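Local coordinates for protein ECXA (Escherichia coli, PDB 4L63) that probably acts as a zinc-dependent metallopeptidase, holding a zinc ion through three histidines, at residues Y205-I208 with D209-H213; P226-N229 with D230-V234; G243-F246 with T247-F250. All blocks are in the same frame, centred on the assembly; numbering follows the deposited sequence.

Interaction 1: residues Y205-I208 with D209-H213; sequences YDYI and DRLSH
Asp206 caps the N-terminus of helix 207-215, its side chain and carbonyl both accepting amides of the first turn. At Asp209 the backbone N-H, a first-turn amide that lacks the usual i-4 helical carbonyl, donates to Asp206 OD2 at 2.9 Å. The cap carboxylate is carried forward over the turn because CG stands anti to the backbone N (chi1 -180°), and OD2 is met from above the carboxylate plane, 35° out of it. Aspartate suits this N-cap: its short acidic side chain reaches the amide of Asp209, and its negative charge probably interacts well with the positive end of the helix dipole. Asp209 brings a second carboxylate here, the two side chains crossing at about a right angle; CB of Asp209 touches OD2 of Asp206, while Asp206 OD2 and Asp209 OD1 stay 5.3 Å apart, not in contact. Next, Arg210 N bonds to Asp206 O at 2.9 Å. Arg210 CG, beside the backbone N (chi1 -59°), lies 3.3 Å from Asp206 O; the bends at chi2 and chi3 then direct the guanidinium. The same Arg210 CG is 4.2 Å from CD2 of the Tyr205 ring. The aliphatic part thus packs along the turn, while NE forms a salt bridge with Glu9. Leu211 turns to the buried side, its N donating to Tyr207 O at 2.8 Å. Leucine fits beside Tyr207, as the two side chains run the same way towards the interior, where Tyr207 touches Ile156 of helix 146-165, the helix that carries zinc ligands His160 and His164. Ser212 N closes the next helical bond to Ile208 O, and its OG is taken by Arg217 O. On the Tyr207 side, the hydroxyl OH bonds to Gly225 N and also meets CD2 of Leu211 at 3.7 Å.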
loop_
_atom_site.group_PDB
_atom_site.type_symbol
_atom_site.label_atom_id
_atom_site.label_comp_id
_atom_site.label_asym_id
_atom_site.label_seq_id
_atom_site.Cartn_x
_atom_site.Cartn_y
_atom_site.Cartn_z
ATOM N N TYR A 205 25.904 -3.585 -3.674
ATOM C CA TYR A 205 25.175 -4.628 -4.394
ATOM C C TYR A 205 25.817 -4.918 -5.734
ATOM O O TYR A 205 26.442 -4.041 -6.330
ATOM C CB TYR A 205 23.722 -4.225 -4.647
ATOM C CG TYR A 205 22.929 -3.799 -3.440
ATOM C CD1 TYR A 205 22.963 -2.482 -3.002
ATOM C CD2 TYR A 205 22.105 -4.698 -2.766
ATOM C CE1 TYR A 205 22.225 -2.072 -1.910
ATOM C CE2 TYR A 205 21.359 -4.298 -1.669
ATOM C CZ TYR A 205 21.423 -2.981 -1.248
ATOM O OH TYR A 205 20.692 -2.557 -0.164
ATOM N N ASP A 206 25.656 -6.149 -6.209
ATOM C CA ASP A 206 25.886 -6.456 -7.614
ATOM C C ASP A 206 24.532 -6.615 -8.286
ATOM O O ASP A 206 23.800 -7.573 -8.010
ATOM C CB ASP A 206 26.718 -7.723 -7.797
ATOM C CG ASP A 206 26.963 -8.048 -9.263
ATOM O OD1 ASP A 206 27.694 -7.289 -9.937
ATOM O OD2 ASP A 206 26.392 -9.045 -9.751
ATOM N N TYR A 207 24.203 -5.664 -9.155
ATOM C CA TYR A 207 22.901 -5.615 -9.817
ATOM C C TYR A 207 22.555 -6.920 -10.533
ATOM O O TYR A 207 21.418 -7.389 -10.469
ATOM C CB TYR A 207 22.866 -4.453 -10.811
ATOM C CG TYR A 207 21.616 -4.411 -11.664
ATOM C CD1 TYR A 207 20.392 -4.022 -11.124
ATOM C CD2 TYR A 207 21.658 -4.766 -13.008
ATOM C CE1 TYR A 207 19.247 -3.986 -11.901
ATOM C CE2 TYR A 207 20.521 -4.731 -13.793
ATOM C CZ TYR A 207 19.319 -4.340 -13.236
ATOM O OH TYR A 207 18.187 -4.303 -14.017
ATOM N N ILE A 208 23.534 -7.500 -11.217
ATOM C CA ILE A 208 23.292 -8.725 -11.974
ATOM C C ILE A 208 22.892 -9.859 -11.045
ATOM O O ILE A 208 21.926 -10.583 -11.299
ATOM C CB ILE A 208 24.523 -9.156 -12.779
ATOM C CG1 ILE A 208 24.906 -8.073 -13.784
ATOM C CG2 ILE A 208 24.251 -10.475 -13.494
ATOM C CD1 ILE A 208 26.048 -8.474 -14.698
ATOM N N ASP A 209 23.648 -10.004 -9.962
ATOM C CA ASP A 209 23.380 -11.029 -8.967
ATOM C C ASP A 209 22.009 -10.832 -8.315
ATOM O O ASP A 209 21.269 -11.791 -8.120
ATOM C CB ASP A 209 24.476 -11.030 -7.902
ATOM C CG ASP A 209 24.442 -12.271 -7.034
ATOM O OD1 ASP A 209 24.309 -13.386 -7.589
ATOM O OD2 ASP A 209 24.548 -12.133 -5.797
ATOM N N ARG A 210 21.670 -9.589 -7.977
ATOM C CA ARG A 210 20.367 -9.319 -7.383
ATOM C C ARG A 210 19.248 -9.551 -8.397
ATOM O O ARG A 210 18.187 -10.069 -8.046
ATOM C CB ARG A 210 20.293 -7.889 -6.828
ATOM C CG ARG A 210 21.337 -7.578 -5.758
ATOM C CD ARG A 210 21.457 -8.719 -4.762
ATOM N NE ARG A 210 20.197 -8.980 -4.074
ATOM C CZ ARG A 210 19.908 -10.119 -3.454
ATOM N NH1 ARG A 210 20.784 -11.119 -3.451
ATOM N NH2 ARG A 210 18.734 -10.266 -2.851
ATOM N N LEU A 211 19.489 -9.179 -9.651
ATOM C CA LEU A 211 18.483 -9.354 -10.695
ATOM C C LEU A 211 18.240 -10.838 -10.956
ATOM O O LEU A 211 17.099 -11.272 -11.128
ATOM C CB LEU A 211 18.908 -8.650 -11.986
ATOM C CG LEU A 211 17.881 -8.697 -13.120
ATOM C CD1 LEU A 211 16.550 -8.136 -12.644
ATOM C CD2 LEU A 211 18.377 -7.952 -14.350
ATOM N N SER A 212 19.319 -11.615 -10.979
ATOM C CA SER A 212 19.220 -13.059 -11.153
ATOM C C SER A 212 18.482 -13.709 -9.992
ATOM O O SER A 212 17.663 -14.603 -10.188
ATOM C CB SER A 212 20.609 -13.675 -11.294
ATOM O OG SER A 212 20.541 -15.085 -11.186
ATOM N N HIS A 213 18.789 -13.245 -8.785
ATOM C CA HIS A 213 18.148 -13.721 -7.567
ATOM C C HIS A 213 16.636 -13.541 -7.677
ATOM O O HIS A 213 15.863 -14.394 -7.240
ATOM C CB HIS A 213 18.722 -12.971 -6.360
ATOM C CG HIS A 213 18.269 -13.491 -5.031
ATOM N ND1 HIS A 213 17.071 -13.125 -4.452
ATOM C CD2 HIS A 213 18.865 -14.336 -4.155
ATOM C CE1 HIS A 213 16.947 -13.725 -3.283
ATOM N NE2 HIS A 213 18.021 -14.469 -3.079
#

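Interaction 2: residues P226-N229 with D230-V234; sequences PSRN and DIEGV
Two first torsions set up the capping box of Ser227 and Asp230. Ser227 OG sits between its backbone N and carbonyl carbon (chi1 68°), facing the first turn, and Asp230 CG lies beside its own backbone N (chi1 -73°), which swings the carboxylate back to the cap. The exchange is reciprocal: Asp230 N donates to Ser227 OG at 3.1 Å, and Ser227 N donates to Asp230 OD2 at 2.9 Å in a nearly straight bond of 171°, reaching OD2 from above the carboxylate plane. Serine is short enough to accept at the N-cap, and aspartate three residues on just spans back to the cap's amide. Its carboxylate is buried but well supplied, OD1 by Ser197 OG and OD2 also by Ile198 N. Just ahead of the cap, Pro226 CB packs on Ile231 CD1 at 3.6 Å, an apolar contact between the residue before the cap and the first turn. On another side, Glu232 CG lies over one face of the Arg228 guanidinium, 3.6 Å from NH1. That NH1 bonds in the guanidinium plane to Asn229 OD1 at 3.0 Å, and also to Ser251 OG; OD1 also accepts from Gln194 NE2. Gly233 N bonds to Asn229 O at 2.8 Å. Around this start of helix 228-239, Asn229 and Asp230 both touch Val12 of strand 12-16, Asn229 ND2 reaches Lys10 O and Cys189 O, and Pro226 rests on Trp71, just beyond helix 60-70.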
loop_
_atom_site.group_PDB
_atom_site.type_symbol
_atom_site.label_atom_id
_atom_site.label_comp_id
_atom_site.label_asym_id
_atom_site.label_seq_id
_atom_site.Cartn_x
_atom_site.Cartn_y
_atom_site.Cartn_z
ATOM N N PRO A 226 15.457 -0.099 -16.076
ATOM C CA PRO A 226 14.820 0.596 -14.954
ATOM C C PRO A 226 13.669 -0.232 -14.403
ATOM O O PRO A 226 12.907 -0.786 -15.189
ATOM C CB PRO A 226 14.294 1.892 -15.583
ATOM C CG PRO A 226 14.985 2.010 -16.910
ATOM C CD PRO A 226 15.275 0.618 -17.348
ATOM N N SER A 227 13.543 -0.326 -13.084
ATOM C CA SER A 227 12.410 -1.035 -12.498
ATOM C C SER A 227 11.149 -0.184 -12.562
ATOM O O SER A 227 11.207 0.980 -12.956
ATOM C CB SER A 227 12.704 -1.399 -11.047
ATOM O OG SER A 227 12.749 -0.215 -10.261
ATOM N N ARG A 228 10.012 -0.758 -12.170
ATOM C CA ARG A 228 8.778 0.017 -12.077
ATOM C C ARG A 228 8.983 1.253 -11.207
ATOM O O ARG A 228 8.614 2.361 -11.593
ATOM C CB ARG A 228 7.625 -0.810 -11.504
ATOM C CG ARG A 228 6.318 -0.019 -11.444
ATOM C CD ARG A 228 5.579 -0.241 -10.135
ATOM N NE ARG A 228 4.368 0.569 -10.031
ATOM C CZ ARG A 228 4.249 1.630 -9.233
ATOM N NH1 ARG A 228 5.276 2.009 -8.467
ATOM N NH2 ARG A 228 3.106 2.304 -9.197
ATOM N N ASN A 229 9.585 1.072 -10.036
ATOM C CA ASN A 229 9.778 2.207 -9.138
ATOM C C ASN A 229 10.796 3.211 -9.685
ATOM O O ASN A 229 10.651 4.416 -9.460
ATOM C CB ASN A 229 10.188 1.736 -7.739
ATOM C CG ASN A 229 9.030 1.096 -6.986
ATOM O OD1 ASN A 229 7.929 0.991 -7.518
ATOM N ND2 ASN A 229 9.266 0.687 -5.746
ATOM N N ASP A 230 11.819 2.728 -10.392
ATOM C CA ASP A 230 12.775 3.626 -11.049
ATOM C C ASP A 230 12.049 4.580 -11.999
ATOM O O ASP A 230 12.322 5.782 -12.029
ATOM C CB ASP A 230 13.827 2.839 -11.837
ATOM C CG ASP A 230 14.841 2.148 -10.949
ATOM O OD1 ASP A 230 15.025 2.573 -9.787
ATOM O OD2 ASP A 230 15.460 1.171 -11.425
ATOM N N ILE A 231 11.123 4.027 -12.775
ATOM C CA ILE A 231 10.353 4.805 -13.744
ATOM C C ILE A 231 9.464 5.827 -13.036
ATOM O O ILE A 231 9.410 6.988 -13.427
ATOM C CB ILE A 231 9.483 3.887 -14.634
ATOM C CG1 ILE A 231 10.363 2.967 -15.484
ATOM C CG2 ILE A 231 8.550 4.704 -15.504
ATOM C CD1 ILE A 231 11.307 3.699 -16.434
ATOM N N GLU A 232 8.774 5.398 -11.984
ATOM C CA GLU A 232 7.953 6.313 -11.200
ATOM C C GLU A 232 8.800 7.394 -10.518
ATOM O O GLU A 232 8.341 8.528 -10.334
ATOM C CB GLU A 232 7.142 5.542 -10.153
ATOM C CG GLU A 232 6.040 4.690 -10.757
ATOM C CD GLU A 232 5.147 5.481 -11.693
ATOM O OE1 GLU A 232 4.627 6.537 -11.277
ATOM O OE2 GLU A 232 4.970 5.046 -12.850
ATOM N N GLY A 233 10.030 7.036 -10.145
ATOM C CA GLY A 233 10.954 7.981 -9.545
ATOM C C GLY A 233 11.245 9.134 -10.495
ATOM O O GLY A 233 11.225 10.300 -10.100
ATOM N N VAL A 234 11.511 8.807 -11.755
ATOM C CA VAL A 234 11.794 9.841 -12.752
ATOM C C VAL A 234 10.549 10.683 -13.052
ATOM O O VAL A 234 10.658 11.891 -13.269
ATOM C CB VAL A 234 12.366 9.224 -14.049
ATOM C CG1 VAL A 234 12.561 10.292 -15.129
ATOM C CG2 VAL A 234 13.696 8.541 -13.750
#

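Interaction 3: residues G243-F246 with T247-F250; sequences GNSF and TNRF
The Phe246 ring has Arg249 NH1 at its edge, near the ring plane and 4.0 Å from CE1, and also makes an edge-to-face contact with another protein chain, while the Arg249 guanidinium carries Phe250 CZ over one face. The Phe250 ring in turn has Arg249 CB over a face, and its CE2 lies 3.8 Å from Phe246 CD1. The three side chains therefore gather along one side of the short helix 246-249, whose N-cap is Ser245. Phenylalanines provide flat apolar surface there, and arginine can lay its aliphatic part along the turn while NH2 bonds to the backbone of another protein chain, which also packs on Phe250. With OG anti to its backbone N (chi1 161°), Ser245 faces the first-turn amides, though its bonds from Thr247 N and Asn248 N are both weak. Ser245 O accepts from Arg249 N at 2.8 Å and weakly from Asn248 N. The Asn248 amide passes beside Ser245 CB, and its ND2 bonds to Ser242 O and Gly240 O, tying the helix back to strand 241-242 and to Gly240 just before it. Phe250 N closes the last turn on Phe246 O at 3.1 Å, and Arg249 CG lies 3.2 Å from Gly243 O.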
loop_
_atom_site.group_PDB
_atom_site.type_symbol
_atom_site.label_atom_id
_atom_site.label_comp_id
_atom_site.label_asym_id
_atom_site.label_seq_id
_atom_site.Cartn_x
_atom_site.Cartn_y
_atom_site.Cartn_z
ATOM N N GLY A 243 9.802 17.532 -1.435
ATOM C CA GLY A 243 10.177 16.163 -1.134
ATOM C C GLY A 243 9.259 15.525 -0.106
ATOM O O GLY A 243 9.247 14.302 0.052
ATOM N N ASN A 244 8.488 16.353 0.593
ATOM C CA ASN A 244 7.569 15.865 1.617
ATOM C C ASN A 244 6.127 15.730 1.117
ATOM O O ASN A 244 5.241 15.323 1.869
ATOM C CB ASN A 244 7.611 16.783 2.842
ATOM C CG ASN A 244 8.137 16.076 4.084
ATOM O OD1 ASN A 244 8.814 15.049 3.991
ATOM N ND2 ASN A 244 7.839 16.633 5.250
ATOM N N SER A 245 5.896 16.074 -0.147
ATOM C CA SER A 245 4.584 15.893 -0.763
ATOM C C SER A 245 4.248 14.407 -0.850
ATOM O O SER A 245 5.094 13.610 -1.243
ATOM C CB SER A 245 4.545 16.513 -2.155
ATOM O OG SER A 245 3.465 15.986 -2.906
ATOM N N PHE A 246 3.029 14.038 -0.469
ATOM C CA PHE A 246 2.618 12.635 -0.515
ATOM C C PHE A 246 2.532 12.147 -1.958
ATOM O O PHE A 246 2.760 10.969 -2.238
ATOM C CB PHE A 246 1.274 12.436 0.189
ATOM C CG PHE A 246 1.304 12.765 1.662
ATOM C CD1 PHE A 246 2.444 12.533 2.413
ATOM C CD2 PHE A 246 0.202 13.328 2.281
ATOM C CE1 PHE A 246 2.478 12.846 3.764
ATOM C CE2 PHE A 246 0.233 13.647 3.633
ATOM C CZ PHE A 246 1.371 13.398 4.371
ATOM N N THR A 247 2.199 13.041 -2.881
ATOM C CA THR A 247 2.117 12.617 -4.279
ATOM C C THR A 247 3.529 12.296 -4.788
ATOM O O THR A 247 3.704 11.440 -5.655
ATOM C CB THR A 247 1.444 13.682 -5.175
ATOM O OG1 THR A 247 2.228 14.873 -5.171
ATOM C CG2 THR A 247 0.053 14.010 -4.660
ATOM N N ASN A 248 4.532 12.975 -4.229
ATOM C CA ASN A 248 5.924 12.716 -4.588
ATOM C C ASN A 248 6.527 11.534 -3.824
ATOM O O ASN A 248 7.319 10.782 -4.379
ATOM C CB ASN A 248 6.787 13.964 -4.352
ATOM C CG ASN A 248 6.580 15.025 -5.418
ATOM O OD1 ASN A 248 6.101 14.727 -6.509
ATOM N ND2 ASN A 248 6.951 16.264 -5.110
ATOM N N ARG A 249 6.165 11.383 -2.554
ATOM C CA ARG A 249 6.774 10.337 -1.730
ATOM C C ARG A 249 6.276 8.928 -2.041
ATOM O O ARG A 249 6.995 7.949 -1.793
ATOM C CB ARG A 249 6.541 10.605 -0.242
ATOM C CG ARG A 249 7.226 11.852 0.301
ATOM C CD ARG A 249 6.923 12.015 1.783
ATOM N NE ARG A 249 7.158 10.766 2.499
ATOM C CZ ARG A 249 6.825 10.542 3.767
ATOM N NH1 ARG A 249 6.211 11.479 4.475
ATOM N NH2 ARG A 249 7.088 9.363 4.316
ATOM N N PHE A 250 5.044 8.828 -2.549
ATOM C CA PHE A 250 4.413 7.518 -2.751
ATOM C C PHE A 250 3.940 7.342 -4.183
ATOM O O PHE A 250 3.425 8.286 -4.769
ATOM C CB PHE A 250 3.221 7.334 -1.815
ATOM C CG PHE A 250 3.535 7.588 -0.375
ATOM C CD1 PHE A 250 4.264 6.669 0.356
ATOM C CD2 PHE A 250 3.063 8.722 0.259
ATOM C CE1 PHE A 250 4.542 6.899 1.683
ATOM C CE2 PHE A 250 3.343 8.956 1.587
ATOM C CZ PHE A 250 4.085 8.052 2.296
#

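In the fold
The three contacts come in series along the chain, each at the N-terminus of a helix with a polar N-cap: interaction 1 on helix 207-215, interaction 2 on helix 228-239, interaction 3 on helix 246-249. Centres of interactions 1 and 2 lie 17 Å apart, with nearest atoms about 5 Å apart; interactions 2 and 3 are 15 Å apart between centres, while interactions 1 and 3 are 28 Å apart. The first two lie near the zinc site, the side chains of Tyr207 and Asp230 about 10 and 11 Å from the metal. Interaction 3 lies away from this site, so the series passes from the neighbourhood of the metal site to a surface that meets other protein chains.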